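PDB 2FI9: outer membrane protein from Bartonella henselae, which is of unknown function but belongs to the DUF498/DUF598 family and folds as a small single-chain alpha/beta protein built on a mixed five-stranded sheet. Local coordinates for residues L81-E85 / E86-L90; V53-Q56 / E57-S60; T103-A106 / V107-F110. All blocks are in the same frame, centred on the assembly; numbering follows the deposited sequence.

Interaction 1: L81-E85 / E86-L90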
loop_
_atom_site.group_PDB
_atom_site.type_symbol
_atom_site.label_atom_id
_atom_site.label_comp_id
_atom_site.label_asym_id
_atom_site.label_seq_id
_atom_site.Cartn_x
_atom_site.Cartn_y
_atom_site.Cartn_z
ATOM N N LEU A 81 1.528 4.793 12.395
ATOM C CA LEU A 81 2.449 5.935 12.383
ATOM C C LEU A 81 1.896 7.066 11.528
ATOM O O LEU A 81 1.168 6.822 10.577
ATOM C CB LEU A 81 3.807 5.507 11.826
ATOM C CG LEU A 81 4.500 4.329 12.496
ATOM C CD1 LEU A 81 5.888 4.100 11.881
ATOM C CD2 LEU A 81 4.601 4.539 14.016
ATOM N N ARG A 82 2.242 8.304 11.877
ATOM C CA ARG A 82 1.810 9.487 11.126
ATOM C C ARG A 82 2.441 9.570 9.762
ATOM O O ARG A 82 3.595 9.205 9.575
ATOM C CB ARG A 82 2.162 10.765 11.909
ATOM C CG ARG A 82 1.426 10.894 13.231
ATOM C CD ARG A 82 -0.084 11.179 13.078
ATOM N NE ARG A 82 -0.412 12.007 11.910
ATOM C CZ ARG A 82 -0.085 13.288 11.750
ATOM N NH1 ARG A 82 0.603 13.939 12.683
ATOM N NH2 ARG A 82 -0.447 13.916 10.638
ATOM N N LEU A 83 1.670 10.059 8.804
ATOM C CA LEU A 83 2.169 10.304 7.469
ATOM C C LEU A 83 2.976 11.608 7.520
ATOM O O LEU A 83 2.483 12.612 8.026
ATOM C CB LEU A 83 0.996 10.443 6.506
ATOM C CG LEU A 83 1.308 10.483 5.021
ATOM C CD1 LEU A 83 2.056 9.227 4.611
ATOM C CD2 LEU A 83 -0.002 10.616 4.254
ATOM N N PRO A 84 4.238 11.579 7.048
ATOM C CA PRO A 84 5.083 12.772 7.073
ATOM C C PRO A 84 4.466 13.904 6.254
ATOM O O PRO A 84 3.773 13.655 5.259
ATOM C CB PRO A 84 6.392 12.304 6.426
ATOM C CG PRO A 84 6.369 10.804 6.502
ATOM C CD PRO A 84 4.938 10.400 6.497
ATOM N N GLU A 85 4.744 15.127 6.672
ATOM C CA GLU A 85 4.210 16.350 6.072
ATOM C C GLU A 85 4.400 16.391 4.540
ATOM O O GLU A 85 3.475 16.706 3.791
ATOM C CB GLU A 85 4.876 17.556 6.751
ATOM C CG GLU A 85 4.463 18.927 6.232
ATOM C CD GLU A 85 5.080 20.068 7.032
ATOM O OE1 GLU A 85 5.833 19.808 7.996
ATOM O OE2 GLU A 85 4.816 21.242 6.704
ATOM N N GLU A 86 5.611 16.077 4.099
ATOM C CA GLU A 86 5.984 16.071 2.690
ATOM C C GLU A 86 5.081 15.161 1.848
ATOM O O GLU A 86 4.677 15.521 0.744
ATOM C CB GLU A 86 7.442 15.622 2.556
ATOM C CG GLU A 86 8.457 16.570 3.195
ATOM C CD GLU A 86 8.649 16.398 4.724
ATOM O OE1 GLU A 86 7.913 15.646 5.412
ATOM O OE2 GLU A 86 9.572 17.059 5.250
ATOM N N LEU A 87 4.758 13.989 2.384
ATOM C CA LEU A 87 3.906 13.026 1.697
ATOM C C LEU A 87 2.443 13.452 1.703
ATOM O O LEU A 87 1.724 13.205 0.745
ATOM C CB LEU A 87 4.057 11.642 2.344
ATOM C CG LEU A 87 5.239 10.816 1.820
ATOM C CD1 LEU A 87 6.596 11.352 2.221
ATOM C CD2 LEU A 87 5.094 9.360 2.255
ATOM N N ARG A 88 2.006 14.073 2.799
ATOM C CA ARG A 88 0.634 14.570 2.901
ATOM C C ARG A 88 0.367 15.599 1.805
ATOM O O ARG A 88 -0.660 15.526 1.131
ATOM C CB ARG A 88 0.354 15.154 4.300
ATOM C CG ARG A 88 0.426 14.098 5.428
ATOM C CD ARG A 88 -0.147 14.584 6.741
ATOM N NE ARG A 88 0.369 15.877 7.169
ATOM C CZ ARG A 88 1.292 16.056 8.117
ATOM N NH1 ARG A 88 1.820 15.009 8.759
ATOM N NH2 ARG A 88 1.687 17.289 8.441
ATOM N N VAL A 89 1.312 16.528 1.619
ATOM C CA VAL A 89 1.267 17.512 0.528
ATOM C C VAL A 89 1.198 16.868 -0.866
ATOM O O VAL A 89 0.306 17.189 -1.650
ATOM C CB VAL A 89 2.462 18.499 0.612
ATOM C CG1 VAL A 89 2.470 19.480 -0.559
ATOM C CG2 VAL A 89 2.388 19.275 1.926
ATOM N N LEU A 90 2.145 15.990 -1.179
ATOM C CA LEU A 90 2.173 15.322 -2.493
ATOM C C LEU A 90 0.866 14.582 -2.798
ATOM O O LEU A 90 0.316 14.696 -3.904
ATOM C CB LEU A 90 3.349 14.351 -2.554
ATOM C CG LEU A 90 4.760 14.951 -2.541
ATOM C CD1 LEU A 90 5.765 13.884 -2.118
ATOM C CD2 LEU A 90 5.117 15.533 -3.882
#

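Interaction 2: V53-Q56 / E57-S60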
loop_
_atom_site.group_PDB
_atom_site.type_symbol
_atom_site.label_atom_id
_atom_site.label_comp_id
_atom_site.label_asym_id
_atom_site.label_seq_id
_atom_site.Cartn_x
_atom_site.Cartn_y
_atom_site.Cartn_z
ATOM N N VAL A 53 7.887 3.989 7.869
ATOM C CA VAL A 53 7.425 5.304 7.410
ATOM C C VAL A 53 7.805 5.484 5.940
ATOM O O VAL A 53 8.988 5.458 5.603
ATOM C CB VAL A 53 8.040 6.484 8.201
ATOM C CG1 VAL A 53 7.394 7.783 7.757
ATOM C CG2 VAL A 53 7.894 6.311 9.721
ATOM N N PRO A 54 6.806 5.663 5.058
ATOM C CA PRO A 54 7.104 5.754 3.643
ATOM C C PRO A 54 7.851 7.031 3.287
ATOM O O PRO A 54 7.718 8.050 3.980
ATOM C CB PRO A 54 5.723 5.752 2.982
ATOM C CG PRO A 54 4.787 6.143 4.000
ATOM C CD PRO A 54 5.368 5.818 5.343
ATOM N N THR A 55 8.645 6.945 2.225
ATOM C CA THR A 55 9.363 8.085 1.690
ATOM C C THR A 55 8.654 8.564 0.423
ATOM O O THR A 55 7.708 7.924 -0.057
ATOM C CB THR A 55 10.818 7.717 1.340
ATOM O OG1 THR A 55 10.820 6.799 0.242
ATOM C CG2 THR A 55 11.513 7.072 2.528
ATOM N N GLN A 56 9.112 9.695 -0.112
ATOM C CA GLN A 56 8.596 10.206 -1.377
ATOM C C GLN A 56 8.755 9.183 -2.507
ATOM O O GLN A 56 7.809 8.941 -3.259
ATOM C CB GLN A 56 9.240 11.562 -1.693
ATOM C CG GLN A 56 8.901 12.596 -0.597
ATOM C CD GLN A 56 9.701 13.891 -0.659
ATOM O OE1 GLN A 56 10.118 14.336 -1.733
ATOM N NE2 GLN A 56 9.891 14.515 0.504
ATOM N N GLU A 57 9.925 8.549 -2.598
ATOM C CA GLU A 57 10.153 7.445 -3.541
ATOM C C GLU A 57 9.157 6.295 -3.381
ATOM O O GLU A 57 8.623 5.763 -4.370
ATOM C CB GLU A 57 11.545 6.868 -3.346
ATOM C CG GLU A 57 12.599 7.437 -4.255
ATOM C CD GLU A 57 13.737 6.446 -4.485
ATOM O OE1 GLU A 57 14.789 6.867 -5.021
ATOM O OE2 GLU A 57 13.586 5.250 -4.125
ATOM N N ASP A 58 8.926 5.892 -2.138
ATOM C CA ASP A 58 8.003 4.798 -1.856
ATOM C C ASP A 58 6.649 4.965 -2.528
ATOM O O ASP A 58 6.036 3.974 -2.952
ATOM C CB ASP A 58 7.810 4.617 -0.354
ATOM C CG ASP A 58 9.032 4.060 0.313
ATOM O OD1 ASP A 58 9.908 3.530 -0.401
ATOM O OD2 ASP A 58 9.133 4.154 1.548
ATOM N N ILE A 59 6.181 6.209 -2.602
ATOM C CA ILE A 59 4.833 6.476 -3.096
ATOM C C ILE A 59 4.817 6.991 -4.550
ATOM O O ILE A 59 3.759 7.305 -5.098
ATOM C CB ILE A 59 4.043 7.443 -2.154
ATOM C CG1 ILE A 59 4.667 8.847 -2.148
ATOM C CG2 ILE A 59 3.951 6.868 -0.734
ATOM C CD1 ILE A 59 3.683 9.951 -1.761
ATOM N N SER A 60 5.991 7.055 -5.163
ATOM C CA SER A 60 6.125 7.581 -6.523
ATOM C C SER A 60 5.215 6.894 -7.555
ATOM O O SER A 60 4.659 7.559 -8.419
ATOM C CB SER A 60 7.586 7.530 -6.982
ATOM O OG SER A 60 8.087 6.208 -6.912
HETATM O O HOH W 1 10.484 3.531 3.875
HETATM O O HOH W 2 12.329 9.382 -1.247
#

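Interaction 3: T103-A106 / V107-F110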
loop_
_atom_site.group_PDB
_atom_site.type_symbol
_atom_site.label_atom_id
_atom_site.label_comp_id
_atom_site.label_asym_id
_atom_site.label_seq_id
_atom_site.Cartn_x
_atom_site.Cartn_y
_atom_site.Cartn_z
ATOM N N THR A 103 -0.028 -2.508 9.371
ATOM C CA THR A 103 -0.010 -3.300 8.137
ATOM C C THR A 103 -1.182 -4.284 8.114
ATOM O O THR A 103 -1.835 -4.437 7.086
ATOM C CB THR A 103 1.351 -3.985 7.916
ATOM O OG1 THR A 103 2.308 -2.983 7.574
ATOM C CG2 THR A 103 1.301 -5.043 6.746
ATOM N N GLY A 104 -1.473 -4.905 9.254
ATOM C CA GLY A 104 -2.604 -5.853 9.349
ATOM C C GLY A 104 -3.926 -5.194 8.977
ATOM O O GLY A 104 -4.672 -5.700 8.149
ATOM N N ALA A 105 -4.181 -4.033 9.580
ATOM C CA ALA A 105 -5.392 -3.262 9.338
ATOM C C ALA A 105 -5.463 -2.828 7.886
ATOM O O ALA A 105 -6.529 -2.872 7.288
ATOM C CB ALA A 105 -5.441 -2.040 10.259
ATOM N N ALA A 106 -4.338 -2.401 7.323
ATOM C CA ALA A 106 -4.341 -1.937 5.938
ATOM C C ALA A 106 -4.686 -3.091 4.981
ATOM O O ALA A 106 -5.471 -2.923 4.025
ATOM C CB ALA A 106 -3.009 -1.310 5.592
ATOM N N VAL A 107 -4.115 -4.270 5.234
ATOM C CA VAL A 107 -4.437 -5.448 4.416
ATOM C C VAL A 107 -5.944 -5.716 4.427
ATOM O O VAL A 107 -6.564 -5.889 3.360
ATOM C CB VAL A 107 -3.680 -6.733 4.890
ATOM C CG1 VAL A 107 -4.299 -8.019 4.274
ATOM C CG2 VAL A 107 -2.170 -6.619 4.600
ATOM N N ARG A 108 -6.533 -5.745 5.625
ATOM C CA ARG A 108 -7.934 -6.116 5.772
ATOM C C ARG A 108 -8.838 -5.094 5.114
ATOM O O ARG A 108 -9.803 -5.469 4.452
ATOM C CB ARG A 108 -8.300 -6.280 7.244
ATOM C CG ARG A 108 -7.688 -7.519 7.871
ATOM C CD ARG A 108 -8.138 -7.695 9.311
ATOM N NE ARG A 108 -7.616 -6.656 10.206
ATOM C CZ ARG A 108 -6.483 -6.755 10.904
ATOM N NH1 ARG A 108 -5.723 -7.841 10.808
ATOM N NH2 ARG A 108 -6.112 -5.764 11.700
ATOM N N THR A 109 -8.479 -3.817 5.257
ATOM C CA THR A 109 -9.224 -2.700 4.679
ATOM C C THR A 109 -9.067 -2.657 3.167
ATOM O O THR A 109 -10.048 -2.441 2.456
ATOM C CB THR A 109 -8.792 -1.322 5.267
ATOM O OG1 THR A 109 -8.895 -1.337 6.695
ATOM C CG2 THR A 109 -9.672 -0.213 4.738
ATOM N N PHE A 110 -7.835 -2.836 2.682
ATOM C CA PHE A 110 -7.590 -2.966 1.240
ATOM C C PHE A 110 -8.458 -4.053 0.602
ATOM O O PHE A 110 -9.085 -3.822 -0.433
ATOM C CB PHE A 110 -6.121 -3.266 0.943
ATOM C CG PHE A 110 -5.837 -3.491 -0.521
ATOM C CD1 PHE A 110 -5.803 -2.415 -1.408
ATOM C CD2 PHE A 110 -5.640 -4.786 -1.027
ATOM C CE1 PHE A 110 -5.551 -2.608 -2.764
ATOM C CE2 PHE A 110 -5.382 -4.994 -2.412
ATOM C CZ PHE A 110 -5.341 -3.909 -3.277
#

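Interaction 1: L81-E85 / E86-L90
Leu83 and Leu87 meet at the tight, inner side of this contact, where the loop 81-85 runs into helix 85-93. Their side chains cross at about a right angle, and Leu83 CD1 lies 3.8 Å from Leu87 CD2. The other branch, Leu83 CD2, packs 3.7 Å from Arg88 CG, so the leucine end wedges between two helix residues while also touching Ser98 and Thr100 of strand 97-101. Pro84 occupies the N-cap position. Its carbonyl O accepts the regular bond from Arg88 N at 3.1 Å and a weak one from Leu87 N; the next i to i+4 bond follows one residue on, from Val89 N to Glu85 O, also 3.1 Å.

The outer side is polar and exposed. Arg88 bends at chi3 (-50°), which folds its guanidinium back over the helix start. There NH1 donates to Leu83 O at 2.6 Å, although the N-H...O angle of 131° is far from straight. Glu85 CA sits 3.5 Å above the centre of one guanidinium face, so backbone covers that face of the group. The Glu85 chain is extended beyond CG, and its OE1 lies 4.9 Å from Arg88 NH2, not in contact.

Arg82 brings a second guanidinium in at a slant, the two planes 21° apart, with Arg82 NH2 3.1 Å from Arg88 NH1. Both atoms are donors, so this is no hydrogen bond. Such an approach concentrates positive charge, which the Leu83 carbonyl may partly offset and solvent on this exposed side would probably screen.

Interaction 2: V53-Q56 / E57-S60
Thr55 and Asp58 exchange two reciprocal hydrogen bonds in the pattern of a capping box, the side chain of each bonded to the backbone N of the other three residues away, in the turn ahead of helix 60-64. In one direction Asp58 N donates to Thr55 OG1 at 3.2 Å, with an N-H...O angle of 162°. In the other, Thr55 N donates to Asp58 OD2 at 2.9 Å, approaching from well above the carboxylate plane and not within it. The threonine hydroxyl can receive its bond because chi1 (67°) sets OG1 between the backbone N and the carbonyl carbon, over the turn. Asp58 places its carboxylate beside its own backbone N, and from there OD2 also comes to 3.3 Å from Pro54 CA. Side chain and backbone thus hold each other at both positions, fixing the geometry of the bend.

Gln56 contributes through its backbone and CB. Its carbonyl O accepts from Ile59 N at 3.2 Å, the donor standing 63° out of the carbonyl plane, and Ile59 N has a second, weak bond to Thr55 O. The Ile59 side chain comes close as well, with CG1 3.3 Å from Gln56 O. Beyond CG the Gln56 chain is extended and leaves the turn, touching Glu86, Leu87 and Leu90 of helix 85-93. On the inner side Pro54, Asp58 and Ile59 touch Leu123 of strand 120-124, which places the turn between sheet and helix.

Ser60 OG donates to Glu57 O at 2.6 Å, in the carbonyl plane. Glu57 N donates to a water 2.9 Å away, which also makes a weak bond with Thr55 OG1.

Interaction 3: T103-A106 / V107-F110
The first two turns of helix 103-115 carry this contact; the helix makes the beta-alpha-beta crossover from strand 97-101 to the parallel strand 120-124, passing strand 71-75, which lies between them in the mixed sheet. Its alpha-helical character is established by an unbroken run of i to i+4 bonds: Val107 N to Thr103 O, Arg108 N to Gly104 O, Thr109 N to Ala105 O and Phe110 N to Ala106 O. The last is the shortest of the four, at 2.7 Å.

Two side chains add to this ladder. Arg108 leaves the backbone with CG beside its own N, bends at chi3 (-68°) and folds back along the helix. Its guanidinium then lies flat over the preceding turn, with Gly104 O 3.4 Å above its plane and over its centre. Gly104 has no side chain, and the group rests directly on the peptide; NH2 comes to 3.3 Å from Ala105 N, a meeting of two donors and not a bond. NH1 has a weak hydrogen bond with Tyr21 OH.

The buried side faces the sheets: Phe110 touches Val120, Ala122 and Leu73, Ala106 meets Leu124 and Met101, and Val107 packs on Phe26. Val107 CG2 also approaches Thr103 O to 3.3 Å. The Thr103 hydroxyl is tied outside the helix, bonded to Phe125 O and Gly77 N.

Thr109 grips the Ala105 carbonyl from two directions. While its N reaches Ala105 O from one face of the carbonyl plane, OG1 donates to the same oxygen at 2.9 Å from the opposite face, 37° out of that plane.

How the interactions relate
Along the chain the order is interaction 2, interaction 1, interaction 3. Interactions 1 and 2 have centres 9 Å apart and share a packed interface: Pro84 CG is 3.4 Å from Val53 CG1, and Leu87 CD2 is 3.4 Å from Pro54 O. Interaction 3 lies apart, its centre 18 to 19 Å from theirs and its nearest atoms about 8 to 9 Å away. Strand 97-101, at one edge of the mixed sheet, joins helix 85-93 to helix 103-115 along the chain. Interactions 2 and 3 lie on opposite sides of the chain's centre, so the first two contacts form one packed patch and the third a separate one.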